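Local coordinates for protein malic enzyme (Entamoeba histolytica, PDB 3NV9) that probably catalyses the oxidative decarboxylation of malate to pyruvate with NAD or NADP as electron acceptor, as a malic enzyme built around a Rossmann fold, at residues A199-A204 against R388-F393; V249-K254 against A289-G294; I366-L371 against D443-D448. All blocks are in the same frame, centred on the assembly; numbering follows the deposited sequence.

Interaction 1 of 3, residues A199-A204 against R388-F393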
loop_
_atom_site.group_PDB
_atom_site.type_symbol
_atom_site.label_atom_id
_atom_site.label_comp_id
_atom_site.label_asym_id
_atom_site.label_seq_id
_atom_site.Cartn_x
_atom_site.Cartn_y
_atom_site.Cartn_z
ATOM N N ALA A 199 -16.027 -14.878 -13.361
ATOM C CA ALA A 199 -16.474 -16.148 -13.887
ATOM C C ALA A 199 -16.586 -17.133 -12.733
ATOM O O ALA A 199 -17.526 -17.890 -12.687
ATOM C CB ALA A 199 -15.522 -16.644 -14.925
ATOM N N SER A 200 -15.688 -17.088 -11.759
ATOM C CA SER A 200 -15.906 -17.952 -10.557
ATOM C C SER A 200 -17.315 -17.837 -9.912
ATOM O O SER A 200 -18.007 -18.830 -9.729
ATOM C CB SER A 200 -14.822 -17.709 -9.513
ATOM O OG SER A 200 -14.913 -18.651 -8.490
ATOM N N VAL A 201 -17.739 -16.631 -9.562
ATOM C CA VAL A 201 -19.038 -16.477 -8.870
ATOM C C VAL A 201 -20.185 -16.647 -9.845
ATOM O O VAL A 201 -21.297 -17.035 -9.445
ATOM C CB VAL A 201 -19.173 -15.096 -8.193
ATOM C CG1 VAL A 201 -18.107 -14.971 -7.109
ATOM C CG2 VAL A 201 -18.967 -13.947 -9.222
ATOM N N THR A 202 -19.938 -16.340 -11.125
ATOM C CA THR A 202 -21.017 -16.542 -12.109
ATOM C C THR A 202 -21.395 -18.027 -12.234
ATOM O O THR A 202 -22.567 -18.376 -12.181
ATOM C CB THR A 202 -20.742 -15.961 -13.510
ATOM O OG1 THR A 202 -20.272 -14.622 -13.404
ATOM C CG2 THR A 202 -22.032 -15.952 -14.289
ATOM N N LEU A 203 -20.385 -18.871 -12.425
ATOM C CA LEU A 203 -20.536 -20.319 -12.346
ATOM C C LEU A 203 -21.218 -20.734 -11.021
ATOM O O LEU A 203 -22.174 -21.512 -11.038
ATOM C CB LEU A 203 -19.165 -21.031 -12.502
ATOM C CG LEU A 203 -19.302 -22.564 -12.449
ATOM C CD1 LEU A 203 -20.401 -23.130 -13.381
ATOM C CD2 LEU A 203 -18.009 -23.233 -12.724
ATOM N N ALA A 204 -20.762 -20.211 -9.878
ATOM C CA ALA A 204 -21.414 -20.598 -8.592
ATOM C C ALA A 204 -22.912 -20.344 -8.588
ATOM O O ALA A 204 -23.723 -21.248 -8.228
ATOM C CB ALA A 204 -20.752 -19.908 -7.385
ATOM N N ARG A 388 -17.560 -24.062 -6.597
ATOM C CA ARG A 388 -18.325 -25.175 -5.990
ATOM C C ARG A 388 -18.447 -24.906 -4.518
ATOM O O ARG A 388 -19.514 -25.078 -3.975
ATOM C CB ARG A 388 -17.698 -26.541 -6.232
ATOM C CG ARG A 388 -17.618 -26.964 -7.712
ATOM C CD ARG A 388 -17.014 -28.399 -7.863
ATOM N NE ARG A 388 -16.833 -28.744 -9.280
ATOM C CZ ARG A 388 -17.812 -28.814 -10.199
ATOM N NH1 ARG A 388 -19.086 -28.590 -9.875
ATOM N NH2 ARG A 388 -17.505 -29.120 -11.462
ATOM N N ALA A 389 -17.361 -24.442 -3.893
ATOM C CA ALA A 389 -17.349 -24.089 -2.476
ATOM C C ALA A 389 -18.407 -23.039 -2.171
ATOM O O ALA A 389 -19.112 -23.133 -1.146
ATOM C CB ALA A 389 -15.972 -23.573 -2.069
ATOM N N LEU A 390 -18.517 -22.024 -3.052
ATOM C CA LEU A 390 -19.469 -20.909 -2.844
ATOM C C LEU A 390 -20.901 -21.403 -2.996
ATOM O O LEU A 390 -21.793 -21.071 -2.202
ATOM C CB LEU A 390 -19.202 -19.722 -3.816
ATOM C CG LEU A 390 -20.172 -18.549 -3.741
ATOM C CD1 LEU A 390 -20.334 -18.045 -2.331
ATOM C CD2 LEU A 390 -19.711 -17.374 -4.642
ATOM N N ALA A 391 -21.124 -22.158 -4.054
ATOM C CA ALA A 391 -22.434 -22.696 -4.340
ATOM C C ALA A 391 -22.851 -23.699 -3.254
ATOM O O ALA A 391 -23.961 -23.642 -2.790
ATOM C CB ALA A 391 -22.402 -23.365 -5.665
ATOM N N GLU A 392 -21.959 -24.607 -2.851
ATOM C CA GLU A 392 -22.301 -25.607 -1.801
ATOM C C GLU A 392 -22.526 -24.943 -0.426
ATOM O O GLU A 392 -23.440 -25.300 0.275
ATOM C CB GLU A 392 -21.237 -26.691 -1.694
ATOM C CG GLU A 392 -20.923 -27.396 -2.996
ATOM C CD GLU A 392 -19.664 -28.289 -2.919
ATOM O OE1 GLU A 392 -18.947 -28.261 -1.884
ATOM O OE2 GLU A 392 -19.393 -29.013 -3.901
ATOM N N PHE A 393 -21.714 -23.936 -0.082
ATOM C CA PHE A 393 -21.919 -23.200 1.166
ATOM C C PHE A 393 -23.327 -22.645 1.180
ATOM O O PHE A 393 -24.055 -22.759 2.201
ATOM C CB PHE A 393 -20.929 -22.037 1.335
ATOM C CG PHE A 393 -21.138 -21.260 2.596
ATOM C CD1 PHE A 393 -20.399 -21.551 3.717
ATOM C CD2 PHE A 393 -22.108 -20.257 2.668
ATOM C CE1 PHE A 393 -20.602 -20.844 4.890
ATOM C CE2 PHE A 393 -22.321 -19.547 3.861
ATOM C CZ PHE A 393 -21.580 -19.841 4.945
#
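Val201 and Ala204 of one helix meet Leu390 and Ala391 of another in a helix-helix packing inside the NAD-binding Rossmann domain of this malic enzyme. The helices are 193-213 and 380-396. Their short segments run roughly the same way, with an angle of 38° between N-to-C directions. The axes approach to 8.5 Å. The small alanines at the nearest point are consistent with this spacing.

Leu390 is the main side chain. Its CG stands anti to the backbone N (chi1 177°), which carries the branched end across to the other helix. The CD2 methyl does most of the touching. Leu390 CD2 lies 3.8 Å from Val201 CG1, and the two side chains cross obliquely. Leu390 CD2 is also 3.9 Å from Ala204 CB. The CB and CG of Leu390 also rest against that alanine methyl, so Ala204 sits alongside the leucine stem and not just at its end.

Val201 offers a single branch. CG1 is the branch that reaches Leu390.

Around the contact, Leu390 also packs on Ile413 and Glu417 of helix 413-428, and Val361 touches both Val201 and Leu390. Polar bonds flank the apolar patch: Ser200 OG bonds to Ala383 O, Ser200 O to Ser387 OG, and Ala391 O to Asn208 ND2. They join the same two helices, so the pair is held by more than methyl packing.

The alanine pair marks the nearest backbone approach. CA of Ala204 is 4.8 Å from CA of Ala391, and the CB of Ala391 rests 3.6 Å from the carbonyl O of Ala204.

Interaction 2 of 3, residues V249-K254 against A289-G294; sequences VMFDSK and AEACVG. With SO4 (sulfate ion), chain G.
One alanine methyl meets the rim of a phenylalanine ring instead of its face. CB of Ala291 lies near the plane of the Phe251 ring, 3.5 Å from CZ and 3.6 Å from CE1. Val249, two residues earlier on the same strand, adds its CG2 at 4.1 Å from Ala291 CB. Both side chains leave strand 248-252 toward helix 288-292, as alternate residues of a strand do. The contact therefore packs a helix on the Rossmann sheet of the NAD-binding domain. Val223 of the adjacent strand 222-225 touches both Phe251 and Ala291.

At the end of the strand the chain turns. Asp252 OD1 accepts from Lys254 N at 3.0 Å, an Asx turn, with the donor above the carboxylate plane. OD2 forms salt bridges to Arg261 and Lys273. A sulfate, probably from the crystallisation liquor, lies beside this turn and accepts a weak hydrogen bond from Ser253 N to its O3 at 3.5 Å.

Between the two segments the contact is apolar, so it probably rests on close packing and burial from water. The salt bridges of Asp252 lie at the strand end, away from the Ala291 methyl.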
loop_
_atom_site.group_PDB
_atom_site.type_symbol
_atom_site.label_atom_id
_atom_site.label_comp_id
_atom_site.label_asym_id
_atom_site.label_seq_id
_atom_site.Cartn_x
_atom_site.Cartn_y
_atom_site.Cartn_z
ATOM N N VAL A 249 -24.542 -19.553 -27.323
ATOM C CA VAL A 249 -24.189 -18.470 -28.231
ATOM C C VAL A 249 -23.663 -17.250 -27.461
ATOM O O VAL A 249 -24.368 -16.756 -26.565
ATOM C CB VAL A 249 -25.411 -17.860 -28.968
ATOM C CG1 VAL A 249 -24.970 -17.236 -30.288
ATOM C CG2 VAL A 249 -26.575 -18.793 -29.080
ATOM N N MET A 250 -22.506 -16.728 -27.858
ATOM C CA MET A 250 -22.098 -15.372 -27.437
ATOM C C MET A 250 -22.338 -14.223 -28.491
ATOM O O MET A 250 -22.106 -14.414 -29.683
ATOM C CB MET A 250 -20.651 -15.408 -26.968
ATOM C CG MET A 250 -20.063 -14.081 -26.657
ATOM S SD MET A 250 -18.778 -14.305 -25.428
ATOM C CE MET A 250 -17.295 -14.586 -26.321
ATOM N N PHE A 251 -22.782 -13.038 -28.057
ATOM C CA PHE A 251 -22.869 -11.875 -28.974
ATOM C C PHE A 251 -21.894 -10.744 -28.611
ATOM O O PHE A 251 -21.730 -10.402 -27.431
ATOM C CB PHE A 251 -24.278 -11.300 -29.059
ATOM C CG PHE A 251 -25.301 -12.243 -29.626
ATOM C CD1 PHE A 251 -25.757 -13.352 -28.878
ATOM C CD2 PHE A 251 -25.855 -12.021 -30.911
ATOM C CE1 PHE A 251 -26.728 -14.240 -29.418
ATOM C CE2 PHE A 251 -26.861 -12.901 -31.453
ATOM C CZ PHE A 251 -27.283 -14.001 -30.720
ATOM N N ASP A 252 -21.231 -10.170 -29.622
ATOM C CA ASP A 252 -20.526 -8.909 -29.428
ATOM C C ASP A 252 -21.343 -7.751 -30.053
ATOM O O ASP A 252 -22.535 -7.939 -30.357
ATOM C CB ASP A 252 -19.098 -9.012 -29.948
ATOM C CG ASP A 252 -19.038 -9.117 -31.432
ATOM O OD1 ASP A 252 -20.112 -9.025 -32.051
ATOM O OD2 ASP A 252 -17.926 -9.300 -31.963
ATOM N N SER A 253 -20.741 -6.567 -30.216
ATOM C CA SER A 253 -21.469 -5.400 -30.792
ATOM C C SER A 253 -22.022 -5.640 -32.216
ATOM O O SER A 253 -23.108 -5.152 -32.567
ATOM C CB SER A 253 -20.616 -4.122 -30.774
ATOM O OG SER A 253 -19.285 -4.333 -31.264
ATOM N N LYS A 254 -21.275 -6.433 -32.987
ATOM C CA LYS A 254 -21.513 -6.682 -34.398
ATOM C C LYS A 254 -22.332 -7.944 -34.706
ATOM O O LYS A 254 -22.422 -8.319 -35.870
ATOM C CB LYS A 254 -20.174 -6.825 -35.112
ATOM C CG LYS A 254 -19.084 -5.861 -34.651
ATOM C CD LYS A 254 -18.241 -5.369 -35.833
ATOM C CE LYS A 254 -17.794 -3.918 -35.640
ATOM N NZ LYS A 254 -18.927 -3.040 -35.178
ATOM N N ALA A 289 -32.450 -11.924 -30.412
ATOM C CA ALA A 289 -33.857 -12.389 -30.292
ATOM C C ALA A 289 -34.112 -13.811 -30.841
ATOM O O ALA A 289 -34.972 -14.530 -30.318
ATOM C CB ALA A 289 -34.813 -11.377 -30.946
ATOM N N GLU A 290 -33.394 -14.192 -31.909
ATOM C CA GLU A 290 -33.486 -15.543 -32.474
ATOM C C GLU A 290 -32.838 -16.493 -31.474
ATOM O O GLU A 290 -33.351 -17.563 -31.172
ATOM C CB GLU A 290 -32.790 -15.648 -33.856
ATOM C CG GLU A 290 -33.653 -15.096 -35.080
ATOM C CD GLU A 290 -32.843 -14.849 -36.400
ATOM O OE1 GLU A 290 -32.878 -13.715 -36.939
ATOM O OE2 GLU A 290 -32.182 -15.801 -36.893
ATOM N N ALA A 291 -31.695 -16.089 -30.966
ATOM C CA ALA A 291 -31.019 -16.879 -29.977
ATOM C C ALA A 291 -31.899 -17.124 -28.727
ATOM O O ALA A 291 -31.989 -18.242 -28.253
ATOM C CB ALA A 291 -29.719 -16.219 -29.613
ATOM N N CYS A 292 -32.588 -16.093 -28.244
ATOM C CA CYS A 292 -33.203 -16.150 -26.946
ATOM C C CYS A 292 -34.419 -17.044 -26.844
ATOM O O CYS A 292 -34.659 -17.657 -25.795
ATOM C CB CYS A 292 -33.532 -14.739 -26.440
ATOM S SG CYS A 292 -32.082 -13.889 -25.851
ATOM N N VAL A 293 -35.221 -17.111 -27.903
ATOM C CA VAL A 293 -36.420 -17.978 -27.866
ATOM C C VAL A 293 -36.034 -19.410 -27.467
ATOM O O VAL A 293 -35.045 -19.974 -27.958
ATOM C CB VAL A 293 -37.279 -17.853 -29.187
ATOM C CG1 VAL A 293 -36.383 -17.584 -30.402
ATOM C CG2 VAL A 293 -38.244 -19.058 -29.383
ATOM N N GLY A 294 -36.769 -19.948 -26.511
ATOM C CA GLY A 294 -36.437 -21.235 -25.914
ATOM C C GLY A 294 -35.177 -21.347 -25.058
ATOM O O GLY A 294 -34.857 -22.436 -24.575
HETATM S S SO4 G . -18.503 -6.565 -26.971
HETATM O O1 SO4 G . -19.931 -6.931 -26.866
HETATM O O2 SO4 G . -17.608 -7.680 -27.286
HETATM O O3 SO4 G . -18.270 -5.538 -28.021
HETATM O O4 SO4 G . -18.116 -6.143 -25.632
#

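Interaction 3 of 3, residues I366-L371 against D443-D448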
loop_
_atom_site.group_PDB
_atom_site.type_symbol
_atom_site.label_atom_id
_atom_site.label_comp_id
_atom_site.label_asym_id
_atom_site.label_seq_id
_atom_site.Cartn_x
_atom_site.Cartn_y
_atom_site.Cartn_z
ATOM N N ILE A 366 -10.426 -16.966 -3.172
ATOM C CA ILE A 366 -9.377 -17.333 -4.160
ATOM C C ILE A 366 -7.961 -16.843 -3.773
ATOM O O ILE A 366 -7.026 -17.632 -3.675
ATOM C CB ILE A 366 -9.795 -16.927 -5.599
ATOM C CG1 ILE A 366 -11.042 -17.691 -5.999
ATOM C CG2 ILE A 366 -8.696 -17.201 -6.640
ATOM C CD1 ILE A 366 -11.824 -17.075 -7.243
ATOM N N LEU A 367 -7.808 -15.547 -3.547
ATOM C CA LEU A 367 -6.510 -15.023 -3.213
ATOM C C LEU A 367 -6.017 -15.627 -1.882
ATOM O O LEU A 367 -4.836 -15.927 -1.732
ATOM C CB LEU A 367 -6.549 -13.470 -3.121
ATOM C CG LEU A 367 -6.749 -12.801 -4.495
ATOM C CD1 LEU A 367 -7.407 -11.423 -4.449
ATOM C CD2 LEU A 367 -5.389 -12.740 -5.261
ATOM N N LYS A 368 -6.885 -15.736 -0.888
ATOM C CA LYS A 368 -6.399 -16.159 0.393
ATOM C C LYS A 368 -5.810 -17.579 0.230
ATOM O O LYS A 368 -4.738 -17.889 0.756
ATOM C CB LYS A 368 -7.521 -16.164 1.458
ATOM C CG LYS A 368 -7.022 -16.470 2.875
ATOM C CD LYS A 368 -6.083 -15.385 3.415
ATOM C CE LYS A 368 -5.627 -15.666 4.848
ATOM N NZ LYS A 368 -4.583 -14.691 5.227
ATOM N N GLY A 369 -6.531 -18.426 -0.511
ATOM C CA GLY A 369 -6.103 -19.806 -0.731
ATOM C C GLY A 369 -4.763 -19.790 -1.429
ATOM O O GLY A 369 -3.810 -20.518 -1.029
ATOM N N ALA A 370 -4.692 -18.975 -2.482
ATOM C CA ALA A 370 -3.481 -18.917 -3.284
ATOM C C ALA A 370 -2.276 -18.428 -2.521
ATOM O O ALA A 370 -1.166 -18.881 -2.794
ATOM C CB ALA A 370 -3.699 -18.069 -4.541
ATOM N N LEU A 371 -2.491 -17.481 -1.611
ATOM C CA LEU A 371 -1.437 -16.915 -0.798
ATOM C C LEU A 371 -0.878 -17.955 0.205
ATOM O O LEU A 371 0.364 -18.031 0.439
ATOM C CB LEU A 371 -1.916 -15.660 -0.070
ATOM C CG LEU A 371 -2.048 -14.337 -0.858
ATOM C CD1 LEU A 371 -2.591 -13.253 0.044
ATOM C CD2 LEU A 371 -0.651 -13.894 -1.465
ATOM N N ASP A 443 -7.838 -23.656 8.702
ATOM C CA ASP A 443 -7.523 -23.069 10.026
ATOM C C ASP A 443 -6.784 -21.714 9.911
ATOM O O ASP A 443 -7.057 -20.753 10.677
ATOM C CB ASP A 443 -6.609 -23.997 10.808
ATOM C CG ASP A 443 -7.326 -25.242 11.382
ATOM O OD1 ASP A 443 -8.575 -25.297 11.379
ATOM O OD2 ASP A 443 -6.576 -26.139 11.884
ATOM N N ILE A 444 -5.847 -21.642 8.969
ATOM C CA ILE A 444 -5.054 -20.433 8.790
ATOM C C ILE A 444 -5.953 -19.328 8.246
ATOM O O ILE A 444 -5.835 -18.168 8.627
ATOM C CB ILE A 444 -3.889 -20.724 7.811
ATOM C CG1 ILE A 444 -2.938 -21.771 8.400
ATOM C CG2 ILE A 444 -3.124 -19.449 7.407
ATOM C CD1 ILE A 444 -1.801 -22.262 7.405
ATOM N N ALA A 445 -6.869 -19.694 7.369
ATOM C CA ALA A 445 -7.697 -18.693 6.705
ATOM C C ALA A 445 -8.670 -18.174 7.732
ATOM O O ALA A 445 -8.847 -16.972 7.880
ATOM C CB ALA A 445 -8.430 -19.308 5.518
ATOM N N GLU A 446 -9.286 -19.106 8.462
ATOM C CA GLU A 446 -10.313 -18.742 9.394
ATOM C C GLU A 446 -9.736 -17.867 10.498
ATOM O O GLU A 446 -10.366 -16.890 10.908
ATOM C CB GLU A 446 -10.954 -19.973 10.018
ATOM C CG GLU A 446 -11.907 -19.557 11.106
ATOM C CD GLU A 446 -12.593 -20.739 11.690
ATOM O OE1 GLU A 446 -11.863 -21.700 12.060
ATOM O OE2 GLU A 446 -13.850 -20.713 11.763
ATOM N N HIS A 447 -8.532 -18.217 10.958
ATOM C CA HIS A 447 -7.900 -17.472 12.020
ATOM C C HIS A 447 -7.574 -16.052 11.559
ATOM O O HIS A 447 -7.797 -15.092 12.308
ATOM C CB HIS A 447 -6.630 -18.177 12.495
ATOM C CG HIS A 447 -5.818 -17.359 13.455
ATOM N ND1 HIS A 447 -4.643 -16.727 13.085
ATOM C CD2 HIS A 447 -6.031 -17.026 14.757
ATOM C CE1 HIS A 447 -4.148 -16.069 14.132
ATOM N NE2 HIS A 447 -4.971 -16.230 15.154
ATOM N N ASP A 448 -7.067 -15.905 10.332
ATOM C CA ASP A 448 -6.787 -14.565 9.784
ATOM C C ASP A 448 -8.026 -13.633 9.581
ATOM O O ASP A 448 -7.987 -12.450 9.905
ATOM C CB ASP A 448 -5.954 -14.664 8.494
ATOM C CG ASP A 448 -4.519 -15.153 8.738
ATOM O OD1 ASP A 448 -4.108 -15.415 9.901
ATOM O OD2 ASP A 448 -3.788 -15.271 7.743
#
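Lys368 has CG anti to its backbone nitrogen (chi1 -174°), and its chain then bends at chi2 (65°) before running on extended. This shape carries the ammonium group across to helix 438-461. From the other side, Asp448 has CG anti to its carbonyl carbon (chi1 -69°), which places the carboxylate within reach. The two side chains cross at about a right angle.

They meet in a salt bridge. Lys368 NZ donates to Asp448 OD2 at 2.7 Å, and OD2 accepts with its anti lone pair, the one directed away from the other oxygen. The lysine therefore comes in on the CB side of OD2 and does not straddle the carboxylate. Lys368 CE follows closely and lies 3.8 Å from Asp448 CB. The other oxygen, Asp448 OD1, takes a weak bond from His447 ND1 at 3.5 Å. The carboxylate thus has a partner at each oxygen, a short one at OD2 and a weak one at OD1.

The aliphatic part of the lysine is used too. Lys368 CG is 4.1 Å from Ala445 CB, and Lys368 CE is 4.1 Å from Ala445 CA. Ala445 is one turn before Asp448, so the stem rests on the small residue while the charge goes to the acid.

Lys368 is buried, and a buried ammonium needs polar company. NZ also makes a weak hydrogen bond to Gly129 O. The nearby carboxylate would probably favour the charged form of the lysine.

The bridge links helix 363-372 of the NAD-binding region to the long helix 438-461, the last but one of the chain. Ile372 touches Ile444 and Ala445 beside it. Helix 413-428 packs against both helices, with Val421 on Ile366 and Pro415 and Ala418 on Ala445, while helix 380-396 lies against Ile366 and Ala370.

In the fold
From the N terminus, helix 193-213 opens interaction 1, which closes a long loop when the chain returns in helix 380-396. Interaction 2 falls wholly within that loop. It closes a short excursion between strand 248-252 and helix 288-292. Interaction 3 begins at helix 363-372, before interaction 1 has closed, and ends in helix 438-461, so these two cross. They also touch, through packing of Ser200 on Ile366. Interactions 2 and 3 follow in series, with centres about 40 Å apart on opposite sides of the chain's centre. Together they join a helix to the Rossmann sheet, two helices to each other, and helix 438-461 to helix 363-372.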